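Local coordinates for maleylpyruvate isomerase (Ralstonia sp., PDB 2V6K), which catalyses the glutathione-dependent isomerisation of maleylpyruvate to fumarylpyruvate in bacterial naphthalene degradation, working as a homodimeric Zeta-class glutathione transferase, at residues G139-E144 with T184-I189. Numbering follows the deposited sequence.
Sequences GFDAYE and TPYPLI
Glu144 reaches from helix 125-149 to the start of helix 187-196, where its carboxylate accepts two backbone N-H groups of the first turn. OE1 accepts Ile189 N at 2.9 Å and OE2 accepts Leu188 N at 2.8 Å. Each oxygen uses its syn lone pair, and both bonds are fairly straight. CG stands anti to the backbone N (chi1 -178°) and the chain then bends at chi2, which lays the carboxylate across the helix start. Tyr186 holds the N-cap position, but the acid that accepts these two N-H groups belongs to another helix; its charge there should interact favourably with the helix dipole. OE2 also lies 3.2 Å from Pro187 N, which has no hydrogen to share.

Tyr186 makes the second polar link: its OH donates to Asp141 OD1 at 2.9 Å, meeting that oxygen from above the carboxylate plane. The phenol ring is sandwiched, with Phe140 CB over the centre of one face, 3.6 Å from the centroid, and Pro185 CB over the opposite face. Phe140 also turns its ring edge to Tyr186 in a T-shaped pair, planes 78° apart, while Ile189 CD1 sits over a face of the Phe140 ring, 4.1 Å from its centroid.

Ile189 CG1 touches Tyr143 as well, whose OH is bonded to Ser157. The contact thus ties helix 125-149 to the start of helix 187-196 in the all-helical C-terminal domain; helix 164-178 packs on Phe140, Tyr143 and Ile189 through Gln172, Leu169 and Val173, and helix 88-104 meets Tyr143 through Leu97 and Val101.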
loop_
_atom_site.group_PDB
_atom_site.type_symbol
_atom_site.label_atom_id
_atom_site.label_comp_id
_atom_site.label_asym_id
_atom_site.label_seq_id
_atom_site.Cartn_x
_atom_site.Cartn_y
_atom_site.Cartn_z
ATOM N N GLY A 139 1.672 7.808 -11.171
ATOM C CA GLY A 139 1.750 6.363 -10.971
ATOM C C GLY A 139 1.739 5.593 -12.275
ATOM O O GLY A 139 2.504 4.643 -12.437
ATOM N N PHE A 140 0.874 6.001 -13.199
ATOM C CA PHE A 140 0.812 5.369 -14.516
ATOM C C PHE A 140 2.074 5.629 -15.344
ATOM O O PHE A 140 2.485 4.764 -16.108
ATOM C CB PHE A 140 -0.442 5.807 -15.274
ATOM C CG PHE A 140 -1.704 5.072 -14.877
ATOM C CD1 PHE A 140 -1.741 4.197 -13.785
ATOM C CD2 PHE A 140 -2.870 5.277 -15.600
ATOM C CE1 PHE A 140 -2.920 3.532 -13.442
ATOM C CE2 PHE A 140 -4.053 4.615 -15.271
ATOM C CZ PHE A 140 -4.080 3.748 -14.187
ATOM N N ASP A 141 2.696 6.802 -15.200
ATOM C CA ASP A 141 3.996 7.029 -15.851
ATOM C C ASP A 141 4.966 5.906 -15.476
ATOM O O ASP A 141 5.630 5.334 -16.344
ATOM C CB ASP A 141 4.617 8.375 -15.453
ATOM C CG ASP A 141 3.949 9.570 -16.107
ATOM O OD1 ASP A 141 3.193 9.412 -17.086
ATOM O OD2 ASP A 141 4.195 10.698 -15.619
ATOM N N ALA A 142 5.038 5.598 -14.183
ATOM C CA ALA A 142 5.963 4.582 -13.689
ATOM C C ALA A 142 5.543 3.178 -14.105
ATOM O O ALA A 142 6.376 2.393 -14.555
ATOM C CB ALA A 142 6.099 4.674 -12.178
ATOM N N TYR A 143 4.256 2.865 -13.944
ATOM C CA TYR A 143 3.727 1.546 -14.280
ATOM C C TYR A 143 3.954 1.261 -15.768
ATOM O O TYR A 143 4.456 0.188 -16.137
ATOM C CB TYR A 143 2.236 1.498 -13.927
ATOM C CG TYR A 143 1.631 0.127 -13.757
ATOM C CD1 TYR A 143 1.239 -0.323 -12.506
ATOM C CD2 TYR A 143 1.417 -0.708 -14.853
ATOM C CE1 TYR A 143 0.655 -1.567 -12.341
ATOM C CE2 TYR A 143 0.842 -1.967 -14.696
ATOM C CZ TYR A 143 0.467 -2.386 -13.430
ATOM O OH TYR A 143 -0.107 -3.622 -13.246
ATOM N N GLU A 144 3.598 2.227 -16.613
ATOM C CA GLU A 144 3.798 2.127 -18.061
ATOM C C GLU A 144 5.264 1.896 -18.420
ATOM O O GLU A 144 5.574 1.060 -19.279
ATOM C CB GLU A 144 3.285 3.400 -18.737
ATOM C CG GLU A 144 3.386 3.409 -20.255
ATOM C CD GLU A 144 2.266 2.655 -20.952
ATOM O OE1 GLU A 144 1.318 2.179 -20.284
ATOM O OE2 GLU A 144 2.338 2.555 -22.193
ATOM N N THR A 184 -4.159 8.568 -23.099
ATOM C CA THR A 184 -3.364 8.446 -24.322
ATOM C C THR A 184 -1.888 8.089 -24.057
ATOM O O THR A 184 -1.332 7.260 -24.772
ATOM C CB THR A 184 -3.463 9.706 -25.212
ATOM O OG1 THR A 184 -4.838 10.055 -25.387
ATOM C CG2 THR A 184 -2.836 9.455 -26.589
ATOM N N PRO A 185 -1.242 8.720 -23.049
ATOM C CA PRO A 185 0.172 8.398 -22.811
ATOM C C PRO A 185 0.488 6.977 -22.350
ATOM O O PRO A 185 1.667 6.632 -22.233
ATOM C CB PRO A 185 0.571 9.385 -21.707
ATOM C CG PRO A 185 -0.412 10.498 -21.829
ATOM C CD PRO A 185 -1.692 9.805 -22.156
ATOM N N TYR A 186 -0.538 6.168 -22.094
ATOM C CA TYR A 186 -0.344 4.841 -21.499
ATOM C C TYR A 186 -0.904 3.718 -22.367
ATOM O O TYR A 186 -1.805 3.000 -21.944
ATOM C CB TYR A 186 -0.946 4.799 -20.084
ATOM C CG TYR A 186 -0.627 6.044 -19.299
ATOM C CD1 TYR A 186 0.676 6.314 -18.898
ATOM C CD2 TYR A 186 -1.620 6.969 -18.985
ATOM C CE1 TYR A 186 0.991 7.463 -18.212
ATOM C CE2 TYR A 186 -1.313 8.130 -18.284
ATOM C CZ TYR A 186 -0.005 8.364 -17.903
ATOM O OH TYR A 186 0.325 9.506 -17.211
ATOM N N PRO A 187 -0.362 3.547 -23.587
ATOM C CA PRO A 187 -0.905 2.516 -24.465
ATOM C C PRO A 187 -0.743 1.094 -23.934
ATOM O O PRO A 187 -1.589 0.245 -24.208
ATOM C CB PRO A 187 -0.100 2.696 -25.756
ATOM C CG PRO A 187 1.179 3.336 -25.313
ATOM C CD PRO A 187 0.750 4.270 -24.227
ATOM N N LEU A 188 0.326 0.835 -23.188
ATOM C CA LEU A 188 0.555 -0.514 -22.688
ATOM C C LEU A 188 -0.450 -0.839 -21.594
ATOM O O LEU A 188 -1.034 -1.926 -21.584
ATOM C CB LEU A 188 2.003 -0.707 -22.228
ATOM C CG LEU A 188 3.087 -0.455 -23.294
ATOM C CD1 LEU A 188 4.476 -0.630 -22.705
ATOM C CD2 LEU A 188 2.917 -1.330 -24.540
ATOM N N ILE A 189 -0.687 0.122 -20.707
ATOM C CA ILE A 189 -1.734 0.000 -19.702
ATOM C C ILE A 189 -3.103 -0.173 -20.364
ATOM O O ILE A 189 -3.883 -1.044 -19.967
ATOM C CB ILE A 189 -1.718 1.216 -18.740
ATOM C CG1 ILE A 189 -0.544 1.088 -17.761
ATOM C CG2 ILE A 189 -3.035 1.354 -17.983
ATOM C CD1 ILE A 189 -0.313 2.325 -16.892
#